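Local coordinates for alkaline phosphatase D (Bacillus subtilis, PDB 2YEQ), which hydrolyses phosphate esters as a secreted phosphodiesterase and alkaline phosphatase, using an active site that contains iron and calcium, at residues 472-477 with 485-490; 442-447 with 455-460; 153-158 with 173-178. One frame throughout, in Å; residues are numbered along the deposited sequence.

Interaction 1: 472-477 with 485-490; sequences RASFVY and RKVSST. With PE5 (3,6,9,12,15,18,21,24-octaoxahexacosan-1-ol), chain H; EDO (1,2-ethanediol), chain B.
A classic beta bulge marks this antiparallel hairpin, in which strand 484-489 closes one edge of a mixed sheet and pairs with strand 470-477. Both Val487 and Ser488 face Ser474. The carbonyl O of Ser474 takes the N-H of Val487 at 2.8 Å, whereas the N-H of Ser488 reaches the same oxygen only weakly. Ser474 N then donates to Ser488 O. Beyond the bulge the ladder is regular: Val476 and Arg485 form a hydrogen-bonded pair, with N-to-O distances of 2.9 Å from Val476 N to Arg485 O and from Arg485 N to Val476 O.

Phe475 and Lys486 run side by side on one face. Phe475 CZ meets Lys486 CE at 3.5 Å, and the aliphatic chain of the lysine follows the ring along CE2 and CZ, bending at chi3 (-103°). Phe435 also meets the Phe475 ring. Val476, on the other face, touches the bulge residue Val487, CG2 to CG2 at 4.0 Å, the two valines crossing at about a right angle. A polyether chain packs beside Ser474, Val487 and Ser488, while Ser474 OG is hydrogen-bonded to Asp455 on the next strand.

At the far end Arg472 O accepts the N-H of Thr490. The arginine chain turns at chi2 (66°), bringing its guanidinium back toward the edge strand, with Thr490 O over one face; its NE makes a salt bridge with Asp418. From the guanidinium edge, nearly in plane, Arg472 NH1 donates to Ser489 OG at 3.1 Å.

Interaction 2: 442-447 with 455-460; sequences YVRCTV and DYRVMP. With PE5 (3,6,9,12,15,18,21,24-octaoxahexacosan-1-ol), chain H.
Arg444 and Asp455 form a salt bridge across a hydrogen-bonded pair of an antiparallel hairpin, NH2 to OD2 at 2.8 Å. The bond lies in the guanidinium plane but reaches OD2 from above the carboxylate, the two planes being nearly perpendicular; NE adds a weak bond to the same oxygen. Backbone bonds of 2.8 Å join Arg444 N to Asp455 O and Asp455 N to Arg444 O. A water bridges OD2, Arg444 O and Thr446 OG1, while Ser474 holds the other carboxylate oxygen.

The guanidinium of Arg457 stacks on that of Arg444, planes 24° apart and centres separated by 4.3 Å. Bends at chi2 (-83°) and chi3 (-75°) fold the Arg457 chain over its neighbour. Glu141 joins both arginines, with OE1 to Arg444 NH1 and OE2 to Arg457 NE, and also receives the hydroxyl of Tyr442.

The Tyr442 ring packs against the base of Arg457, whose CB sits over one face, 4.0 Å from the centroid, in a CH-pi contact. On the sheet face opposite Arg444, Val443 CG2 meets Tyr456 CD2 at 3.8 Å. With Asp455 and Glu141 offsetting the positive charge, the close approach of the two arginines is probably well compensated.

Interaction 3: 153-158 with 173-178; sequences IYEYGP and SAEIIT. With FE (Fe (III) ion), chain C; NA (sodium ion), chain D; EDO (1,2-ethanediol), chain S; EDO (1,2-ethanediol), chain O.
Two irregular segments of the long connection between strand 145-148 and helix 179-190 meet here, in the calcineurin-like phosphatase domain, with a metal held on each segment. A single backbone hydrogen bond joins them: Ile176 N to Glu155 O, 3.1 Å. The same oxygen receives a CA-H contact from Glu175, and Gly157 CA lies 3.3 Å from Ser173 O, which also touches Pro158 CD.

The Ile176 side chain lies against Glu155. With CG1 between its backbone N and carbonyl carbon (chi1 61°), it passes over Glu155 CA and brings CD1 to within 3.9 Å of Ile153 CD1; helix 179-190 borders it too.

Tyr154 turns its CB away from the other segment; its OH binds the active-site iron at 2.0 Å, alongside Cys124, Asp151 and His382, and is hydrogen-bonded to Ser412. Glu155 and Glu175 run side by side, their carboxylate planes 51° apart. Glu155 is held by His211 and Asn215 N, while the extended Glu175, its carboxylate also partnered by Arg234, reaches the sodium, which Glu214 and Gln517 also bind. Sodium lies 2.2 Å from Glu175 OE2 and 2.9 Å from OE1, and a water on that ion donates to Glu155 OE2 at 2.7 Å.

How the interactions relate
Interactions 1 and 2 are successive hairpins of one mixed sheet: strands 451-459 and 470-477 are neighbours, so side chains of the two hairpins meet, Phe475 packing on Tyr456. Both also touch the same polyether. Interaction 2 is buried, and its charges are matched within the protein, whereas interaction 1 lies at the sheet's edge and relies more on backbone bonds, with exposed residues on its outer strand. Interaction 3 stands apart, its centre about 38 Å from that of interaction 1 and 30 Å from that of interaction 2. There irregular backbone replaces the strand ladder, Tyr154 and Glu175 bind metals, and Glu155 reaches the sodium through a water.

Interaction 1: 472-477 with 485-490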
loop_
_atom_site.group_PDB
_atom_site.type_symbol
_atom_site.label_atom_id
_atom_site.label_comp_id
_atom_site.label_asym_id
_atom_site.label_seq_id
_atom_site.Cartn_x
_atom_site.Cartn_y
_atom_site.Cartn_z
ATOM N N ARG A 472 -7.571 3.355 -18.193
ATOM C CA ARG A 472 -8.690 2.476 -18.536
ATOM C C ARG A 472 -10.011 3.194 -18.327
ATOM O O ARG A 472 -10.976 3.023 -19.079
ATOM C CB ARG A 472 -8.691 1.187 -17.668
ATOM C CG ARG A 472 -9.936 0.300 -17.853
ATOM C CD ARG A 472 -9.947 -0.252 -19.222
ATOM N NE ARG A 472 -11.093 -1.072 -19.574
ATOM C CZ ARG A 472 -12.308 -0.615 -19.880
ATOM N NH1 ARG A 472 -12.603 0.681 -19.812
ATOM N NH2 ARG A 472 -13.244 -1.471 -20.241
ATOM N N ALA A 473 -10.063 3.975 -17.272
ATOM C CA ALA A 473 -11.271 4.627 -16.915
ATOM C C ALA A 473 -10.965 5.667 -15.899
ATOM O O ALA A 473 -9.973 5.570 -15.142
ATOM C CB ALA A 473 -12.297 3.613 -16.373
ATOM N N SER A 474 -11.830 6.671 -15.886
ATOM C CA SER A 474 -11.714 7.784 -14.985
ATOM C C SER A 474 -13.089 8.078 -14.389
ATOM O O SER A 474 -14.110 8.078 -15.120
ATOM C CB SER A 474 -11.162 9.000 -15.736
ATOM O OG SER A 474 -11.133 10.150 -14.884
ATOM N N PHE A 475 -13.117 8.322 -13.077
ATOM C CA PHE A 475 -14.359 8.595 -12.341
ATOM C C PHE A 475 -14.189 9.851 -11.568
ATOM O O PHE A 475 -13.097 10.141 -11.065
ATOM C CB PHE A 475 -14.720 7.421 -11.403
ATOM C CG PHE A 475 -15.070 6.159 -12.130
ATOM C CD1 PHE A 475 -14.092 5.244 -12.472
ATOM C CD2 PHE A 475 -16.376 5.883 -12.470
ATOM C CE1 PHE A 475 -14.412 4.098 -13.161
ATOM C CE2 PHE A 475 -16.702 4.729 -13.136
ATOM C CZ PHE A 475 -15.725 3.845 -13.506
ATOM N N VAL A 476 -15.257 10.639 -11.490
ATOM C CA VAL A 476 -15.280 11.790 -10.629
ATOM C C VAL A 476 -16.403 11.682 -9.586
ATOM O O VAL A 476 -17.467 11.165 -9.883
ATOM C CB VAL A 476 -15.477 13.069 -11.470
ATOM C CG1 VAL A 476 -15.705 14.247 -10.566
ATOM C CG2 VAL A 476 -14.271 13.310 -12.331
ATOM N N TYR A 477 -16.148 12.170 -8.372
ATOM C CA TYR A 477 -17.162 12.228 -7.324
ATOM C C TYR A 477 -17.258 13.662 -6.903
ATOM O O TYR A 477 -16.245 14.309 -6.636
ATOM C CB TYR A 477 -16.814 11.306 -6.130
ATOM C CG TYR A 477 -17.715 11.460 -4.916
ATOM C CD1 TYR A 477 -19.039 11.059 -4.949
ATOM C CD2 TYR A 477 -17.246 12.032 -3.747
ATOM C CE1 TYR A 477 -19.881 11.216 -3.827
ATOM C CE2 TYR A 477 -18.068 12.169 -2.618
ATOM C CZ TYR A 477 -19.379 11.752 -2.669
ATOM O OH TYR A 477 -20.185 11.918 -1.566
ATOM N N ARG A 485 -19.236 9.381 -11.283
ATOM C CA ARG A 485 -19.532 9.578 -12.706
ATOM C C ARG A 485 -18.341 9.182 -13.545
ATOM O O ARG A 485 -17.248 9.662 -13.304
ATOM C CB ARG A 485 -19.820 11.053 -12.954
ATOM C CG ARG A 485 -21.157 11.521 -12.444
ATOM C CD ARG A 485 -21.552 12.843 -13.122
ATOM N NE ARG A 485 -22.373 13.706 -12.269
ATOM C CZ ARG A 485 -21.967 14.266 -11.128
ATOM N NH1 ARG A 485 -20.737 14.063 -10.658
ATOM N NH2 ARG A 485 -22.809 15.030 -10.439
ATOM N N LYS A 486 -18.555 8.313 -14.519
ATOM C CA LYS A 486 -17.504 7.842 -15.396
ATOM C C LYS A 486 -17.269 8.901 -16.459
ATOM O O LYS A 486 -18.170 9.168 -17.243
ATOM C CB LYS A 486 -17.911 6.529 -16.062
ATOM C CG LYS A 486 -16.757 5.801 -16.717
ATOM C CD LYS A 486 -17.217 4.609 -17.527
ATOM C CE LYS A 486 -16.954 3.341 -16.795
ATOM N NZ LYS A 486 -17.444 2.165 -17.545
ATOM N N VAL A 487 -16.078 9.502 -16.472
ATOM C CA VAL A 487 -15.763 10.596 -17.397
ATOM C C VAL A 487 -14.842 10.157 -18.517
ATOM O O VAL A 487 -14.552 10.930 -19.444
ATOM C CB VAL A 487 -15.232 11.843 -16.651
ATOM C CG1 VAL A 487 -16.338 12.406 -15.719
ATOM C CG2 VAL A 487 -13.931 11.531 -15.872
ATOM N N SER A 488 -14.383 8.913 -18.460
ATOM C CA SER A 488 -13.506 8.382 -19.478
ATOM C C SER A 488 -13.529 6.861 -19.445
ATOM O O SER A 488 -13.641 6.265 -18.380
ATOM C CB SER A 488 -12.073 8.890 -19.242
ATOM O OG SER A 488 -11.259 8.516 -20.327
ATOM N N SER A 489 -13.361 6.234 -20.600
ATOM C CA SER A 489 -13.266 4.789 -20.691
ATOM C C SER A 489 -12.620 4.401 -22.001
ATOM O O SER A 489 -13.063 4.865 -23.058
ATOM C CB SER A 489 -14.656 4.175 -20.582
ATOM O OG SER A 489 -14.644 2.788 -20.855
ATOM N N THR A 490 -11.565 3.581 -21.939
ATOM C CA THR A 490 -10.762 3.221 -23.115
ATOM C C THR A 490 -10.405 1.749 -23.071
ATOM O O THR A 490 -10.020 1.221 -22.027
ATOM C CB THR A 490 -9.460 4.030 -23.178
ATOM O OG1 THR A 490 -9.781 5.422 -23.105
ATOM C CG2 THR A 490 -8.678 3.738 -24.439
HETATM C C48 PE5 H . -6.007 13.640 -15.224
HETATM C C50 PE5 H . -6.243 15.113 -15.521
HETATM O O1 PE5 H . -7.312 15.599 -14.699
HETATM C C1 PE5 H . -7.129 16.906 -14.150
HETATM C C2 PE5 H . -8.121 17.183 -13.019
HETATM O O2 PE5 H . -9.287 17.833 -13.522
HETATM C C3 PE5 H . -10.483 17.737 -12.737
HETATM C C4 PE5 H . -11.656 18.229 -13.585
HETATM O O3 PE5 H . -12.529 17.155 -13.976
HETATM C C5 PE5 H . -12.492 16.924 -15.385
HETATM C C6 PE5 H . -13.398 15.809 -15.857
HETATM O O4 PE5 H . -12.890 15.290 -17.092
HETATM C C7 PE5 H . -12.104 14.118 -16.921
HETATM C C8 PE5 H . -11.287 13.749 -18.136
HETATM O O5 PE5 H . -10.084 13.094 -17.708
HETATM C C9 PE5 H . -10.211 11.679 -17.817
HETATM C C1 EDO B . -18.557 1.827 -20.104
HETATM O O1 EDO B . -17.742 1.368 -21.181
HETATM C C2 EDO B . -20.029 1.886 -20.476
HETATM O O2 EDO B . -20.712 2.709 -19.521
#

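Interaction 2: 442-447 with 455-460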
loop_
_atom_site.group_PDB
_atom_site.type_symbol
_atom_site.label_atom_id
_atom_site.label_comp_id
_atom_site.label_asym_id
_atom_site.label_seq_id
_atom_site.Cartn_x
_atom_site.Cartn_y
_atom_site.Cartn_z
ATOM N N TYR A 442 -1.884 0.956 -11.343
ATOM C CA TYR A 442 -2.016 1.763 -10.144
ATOM C C TYR A 442 -3.092 2.807 -10.396
ATOM O O TYR A 442 -3.664 2.848 -11.475
ATOM C CB TYR A 442 -0.693 2.451 -9.771
ATOM C CG TYR A 442 -0.123 3.380 -10.832
ATOM C CD1 TYR A 442 -0.481 4.731 -10.890
ATOM C CD2 TYR A 442 0.774 2.906 -11.760
ATOM C CE1 TYR A 442 0.049 5.574 -11.869
ATOM C CE2 TYR A 442 1.307 3.714 -12.728
ATOM C CZ TYR A 442 0.934 5.043 -12.796
ATOM O OH TYR A 442 1.504 5.825 -13.770
ATOM N N VAL A 443 -3.411 3.584 -9.381
ATOM C CA VAL A 443 -4.501 4.559 -9.433
ATOM C C VAL A 443 -3.928 5.931 -9.179
ATOM O O VAL A 443 -3.089 6.128 -8.295
ATOM C CB VAL A 443 -5.635 4.232 -8.413
ATOM C CG1 VAL A 443 -6.741 5.246 -8.504
ATOM C CG2 VAL A 443 -6.153 2.815 -8.632
ATOM N N ARG A 444 -4.304 6.889 -10.032
ATOM C CA ARG A 444 -3.878 8.276 -9.867
ATOM C C ARG A 444 -5.066 9.155 -9.478
ATOM O O ARG A 444 -6.084 9.167 -10.170
ATOM C CB ARG A 444 -3.284 8.790 -11.194
ATOM C CG ARG A 444 -2.777 10.215 -11.134
ATOM C CD ARG A 444 -2.214 10.655 -12.500
ATOM N NE ARG A 444 -3.257 10.720 -13.504
ATOM C CZ ARG A 444 -3.089 10.637 -14.827
ATOM N NH1 ARG A 444 -1.890 10.486 -15.376
ATOM N NH2 ARG A 444 -4.145 10.716 -15.620
ATOM N N CYS A 445 -4.938 9.891 -8.386
ATOM C CA CYS A 445 -6.030 10.713 -7.901
ATOM C C CYS A 445 -5.690 12.206 -8.049
ATOM O O CYS A 445 -4.594 12.636 -7.707
ATOM C CB CYS A 445 -6.365 10.368 -6.451
ATOM S SG CYS A 445 -7.141 8.700 -6.316
ATOM N N THR A 446 -6.665 12.984 -8.532
ATOM C CA THR A 446 -6.547 14.442 -8.616
ATOM C C THR A 446 -7.680 15.065 -7.848
ATOM O O THR A 446 -8.844 14.805 -8.118
ATOM C CB THR A 446 -6.600 14.921 -10.071
ATOM O OG1 THR A 446 -5.598 14.236 -10.832
ATOM C CG2 THR A 446 -6.356 16.424 -10.141
ATOM N N VAL A 447 -7.341 15.840 -6.842
ATOM C CA VAL A 447 -8.304 16.304 -5.885
ATOM C C VAL A 447 -8.385 17.813 -5.906
ATOM O O VAL A 447 -7.363 18.484 -5.812
ATOM C CB VAL A 447 -7.910 15.869 -4.466
ATOM C CG1 VAL A 447 -8.990 16.305 -3.440
ATOM C CG2 VAL A 447 -7.665 14.338 -4.446
ATOM N N ASP A 455 -8.183 8.181 -11.742
ATOM C CA ASP A 455 -7.815 7.534 -12.990
ATOM C C ASP A 455 -7.169 6.173 -12.744
ATOM O O ASP A 455 -6.188 6.086 -11.998
ATOM C CB ASP A 455 -6.784 8.405 -13.734
ATOM C CG ASP A 455 -7.314 9.820 -14.079
ATOM O OD1 ASP A 455 -8.523 9.973 -14.338
ATOM O OD2 ASP A 455 -6.505 10.779 -14.089
ATOM N N TYR A 456 -7.672 5.134 -13.407
ATOM C CA TYR A 456 -7.116 3.801 -13.301
ATOM C C TYR A 456 -6.106 3.601 -14.411
ATOM O O TYR A 456 -6.455 3.514 -15.586
ATOM C CB TYR A 456 -8.219 2.744 -13.348
ATOM C CG TYR A 456 -9.073 2.769 -12.087
ATOM C CD1 TYR A 456 -10.091 3.732 -11.915
ATOM C CD2 TYR A 456 -8.854 1.863 -11.056
ATOM C CE1 TYR A 456 -10.865 3.768 -10.736
ATOM C CE2 TYR A 456 -9.625 1.887 -9.885
ATOM C CZ TYR A 456 -10.617 2.837 -9.726
ATOM O OH TYR A 456 -11.370 2.842 -8.556
ATOM N N ARG A 457 -4.838 3.536 -14.021
ATOM C CA ARG A 457 -3.727 3.502 -14.966
ATOM C C ARG A 457 -3.217 2.089 -15.096
ATOM O O ARG A 457 -2.613 1.573 -14.155
ATOM C CB ARG A 457 -2.611 4.415 -14.458
ATOM C CG ARG A 457 -3.062 5.795 -14.032
ATOM C CD ARG A 457 -3.176 6.743 -15.251
ATOM N NE ARG A 457 -1.863 7.160 -15.725
ATOM C CZ ARG A 457 -1.495 7.311 -17.002
ATOM N NH1 ARG A 457 -2.331 7.093 -18.005
ATOM N NH2 ARG A 457 -0.262 7.704 -17.275
ATOM N N VAL A 458 -3.447 1.458 -16.243
ATOM C CA VAL A 458 -3.192 0.037 -16.384
ATOM C C VAL A 458 -2.413 -0.358 -17.644
ATOM O O VAL A 458 -2.217 0.456 -18.561
ATOM C CB VAL A 458 -4.537 -0.739 -16.315
ATOM C CG1 VAL A 458 -5.318 -0.320 -15.074
ATOM C CG2 VAL A 458 -5.369 -0.500 -17.577
ATOM N N MET A 459 -1.946 -1.601 -17.660
ATOM C CA MET A 459 -1.131 -2.155 -18.727
ATOM C C MET A 459 -1.696 -3.492 -19.146
ATOM O O MET A 459 -2.265 -4.200 -18.321
ATOM C CB MET A 459 0.315 -2.372 -18.250
ATOM C CG MET A 459 1.005 -1.141 -17.728
ATOM S SD MET A 459 2.549 -1.496 -16.836
ATOM C CE MET A 459 1.909 -2.505 -15.467
ATOM N N PRO A 460 -1.512 -3.878 -20.416
ATOM C CA PRO A 460 -1.995 -5.169 -20.857
ATOM C C PRO A 460 -1.251 -6.384 -20.266
ATOM O O PRO A 460 -1.826 -7.469 -20.230
ATOM C CB PRO A 460 -1.782 -5.123 -22.376
ATOM C CG PRO A 460 -0.763 -4.060 -22.589
ATOM C CD PRO A 460 -1.053 -3.057 -21.554
HETATM C C48 PE5 H . -6.007 13.640 -15.224
HETATM C C50 PE5 H . -6.243 15.113 -15.521
HETATM O O1 PE5 H . -7.312 15.599 -14.699
HETATM C C1 PE5 H . -7.129 16.906 -14.150
HETATM C C2 PE5 H . -8.121 17.183 -13.019
HETATM O O2 PE5 H . -9.287 17.833 -13.522
HETATM C C3 PE5 H . -10.483 17.737 -12.737
HETATM C C4 PE5 H . -11.656 18.229 -13.585
HETATM O O3 PE5 H . -12.529 17.155 -13.976
HETATM C C5 PE5 H . -12.492 16.924 -15.385
HETATM C C6 PE5 H . -13.398 15.809 -15.857
HETATM O O4 PE5 H . -12.890 15.290 -17.092
HETATM C C7 PE5 H . -12.104 14.118 -16.921
HETATM C C8 PE5 H . -11.287 13.749 -18.136
HETATM O O5 PE5 H . -10.084 13.094 -17.708
HETATM C C9 PE5 H . -10.211 11.679 -17.817
HETATM O O HOH W 1 -6.084 11.798 -11.739
#

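Interaction 3: 153-158 with 173-178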
loop_
_atom_site.group_PDB
_atom_site.type_symbol
_atom_site.label_atom_id
_atom_site.label_comp_id
_atom_site.label_asym_id
_atom_site.label_seq_id
_atom_site.Cartn_x
_atom_site.Cartn_y
_atom_site.Cartn_z
ATOM N N ILE A 153 6.228 -6.475 -0.041
ATOM C CA ILE A 153 6.922 -7.738 -0.311
ATOM C C ILE A 153 5.960 -8.891 -0.099
ATOM O O ILE A 153 4.901 -8.689 0.492
ATOM C CB ILE A 153 8.145 -7.974 0.615
ATOM C CG1 ILE A 153 7.706 -8.092 2.088
ATOM C CG2 ILE A 153 9.195 -6.866 0.432
ATOM C CD1 ILE A 153 8.770 -8.732 3.008
ATOM N N TYR A 154 6.318 -10.069 -0.623
ATOM C CA TYR A 154 5.644 -11.324 -0.321
ATOM C C TYR A 154 6.701 -12.238 0.327
ATOM O O TYR A 154 7.908 -12.078 0.076
ATOM C CB TYR A 154 5.032 -11.987 -1.567
ATOM C CG TYR A 154 3.788 -11.273 -2.077
ATOM C CD1 TYR A 154 3.876 -9.988 -2.643
ATOM C CD2 TYR A 154 2.535 -11.847 -1.948
ATOM C CE1 TYR A 154 2.756 -9.312 -3.089
ATOM C CE2 TYR A 154 1.381 -11.183 -2.397
ATOM C CZ TYR A 154 1.498 -9.905 -2.947
ATOM O OH TYR A 154 0.399 -9.243 -3.409
ATOM N N GLU A 155 6.227 -13.186 1.126
ATOM C CA GLU A 155 7.074 -13.977 2.026
ATOM C C GLU A 155 7.488 -15.330 1.503
ATOM O O GLU A 155 8.345 -16.008 2.103
ATOM C CB GLU A 155 6.351 -14.135 3.373
ATOM C CG GLU A 155 5.269 -15.247 3.401
ATOM C CD GLU A 155 3.893 -14.770 2.944
ATOM O OE1 GLU A 155 3.807 -13.688 2.310
ATOM O OE2 GLU A 155 2.894 -15.499 3.186
ATOM N N TYR A 156 6.880 -15.749 0.401
ATOM C CA TYR A 156 7.008 -17.102 -0.097
ATOM C C TYR A 156 8.413 -17.505 -0.549
ATOM O O TYR A 156 9.260 -16.660 -0.829
ATOM C CB TYR A 156 6.045 -17.325 -1.255
ATOM C CG TYR A 156 4.593 -17.185 -0.853
ATOM C CD1 TYR A 156 3.971 -18.172 -0.102
ATOM C CD2 TYR A 156 3.850 -16.058 -1.203
ATOM C CE1 TYR A 156 2.652 -18.047 0.287
ATOM C CE2 TYR A 156 2.539 -15.917 -0.811
ATOM C CZ TYR A 156 1.949 -16.900 -0.053
ATOM O OH TYR A 156 0.642 -16.763 0.337
ATOM N N GLY A 157 8.644 -18.815 -0.548
ATOM C CA GLY A 157 9.726 -19.426 -1.292
ATOM C C GLY A 157 9.365 -19.451 -2.763
ATOM O O GLY A 157 8.300 -18.962 -3.160
ATOM N N PRO A 158 10.242 -20.015 -3.582
ATOM C CA PRO A 158 10.001 -20.048 -5.019
ATOM C C PRO A 158 9.018 -21.149 -5.414
ATOM O O PRO A 158 8.916 -22.161 -4.728
ATOM C CB PRO A 158 11.400 -20.297 -5.600
ATOM C CG PRO A 158 12.116 -20.999 -4.556
ATOM C CD PRO A 158 11.615 -20.438 -3.252
ATOM N N SER A 173 14.915 -16.798 -1.762
ATOM C CA SER A 173 15.081 -17.728 -0.659
ATOM C C SER A 173 13.823 -18.548 -0.428
ATOM O O SER A 173 12.767 -18.273 -1.001
ATOM C CB SER A 173 15.415 -16.953 0.613
ATOM O OG SER A 173 14.280 -16.247 1.140
ATOM N N ALA A 174 13.936 -19.568 0.419
ATOM C CA ALA A 174 12.759 -20.226 0.987
ATOM C C ALA A 174 11.936 -19.212 1.743
ATOM O O ALA A 174 12.368 -18.084 1.969
ATOM C CB ALA A 174 13.176 -21.383 1.954
ATOM N N GLU A 175 10.754 -19.633 2.181
ATOM C CA GLU A 175 9.877 -18.760 2.950
ATOM C C GLU A 175 10.638 -18.087 4.070
ATOM O O GLU A 175 11.340 -18.755 4.846
ATOM C CB GLU A 175 8.667 -19.532 3.514
ATOM C CG GLU A 175 7.716 -18.615 4.313
ATOM C CD GLU A 175 6.421 -19.285 4.776
ATOM O OE1 GLU A 175 6.280 -20.506 4.601
ATOM O OE2 GLU A 175 5.537 -18.594 5.344
ATOM N N ILE A 176 10.453 -16.772 4.180
ATOM C CA ILE A 176 11.226 -15.942 5.059
ATOM C C ILE A 176 10.718 -15.932 6.505
ATOM O O ILE A 176 9.520 -15.777 6.753
ATOM C CB ILE A 176 11.372 -14.508 4.495
ATOM C CG1 ILE A 176 10.013 -13.802 4.333
ATOM C CG2 ILE A 176 12.084 -14.597 3.136
ATOM C CD1 ILE A 176 10.148 -12.347 3.704
ATOM N N ILE A 177 11.644 -16.114 7.448
ATOM C CA ILE A 177 11.312 -16.291 8.867
ATOM C C ILE A 177 12.094 -15.369 9.760
ATOM O O ILE A 177 11.527 -14.737 10.646
ATOM C CB ILE A 177 11.600 -17.743 9.327
ATOM C CG1 ILE A 177 10.776 -18.733 8.500
ATOM C CG2 ILE A 177 11.344 -17.895 10.849
ATOM C CD1 ILE A 177 9.287 -18.499 8.588
ATOM N N THR A 178 13.403 -15.298 9.561
ATOM C CA THR A 178 14.272 -14.513 10.444
ATOM C C THR A 178 14.434 -13.082 9.957
ATOM O O THR A 178 14.131 -12.758 8.797
ATOM C CB THR A 178 15.685 -15.102 10.470
ATOM O OG1 THR A 178 16.219 -14.994 9.167
ATOM C CG2 THR A 178 15.683 -16.591 10.880
HETATM FE FE FE C . -1.419 -8.949 -2.636
HETATM NA NA NA D . 3.596 -19.686 5.240
HETATM C C1 EDO S . 17.036 -19.871 2.189
HETATM O O1 EDO S . 16.641 -20.512 0.960
HETATM C C2 EDO S . 15.874 -19.770 3.177
HETATM O O2 EDO S . 16.272 -19.028 4.337
HETATM C C1 EDO O . 18.142 -17.987 8.698
HETATM O O1 EDO O . 17.679 -18.439 7.411
HETATM C C2 EDO O . 18.763 -16.592 8.603
HETATM O O2 EDO O . 18.913 -16.006 9.903
HETATM O O HOH W 2 2.917 -18.190 3.700
HETATM O O HOH W 3 4.179 -21.166 6.774
HETATM O O HOH W 4 1.395 -20.289 5.392
#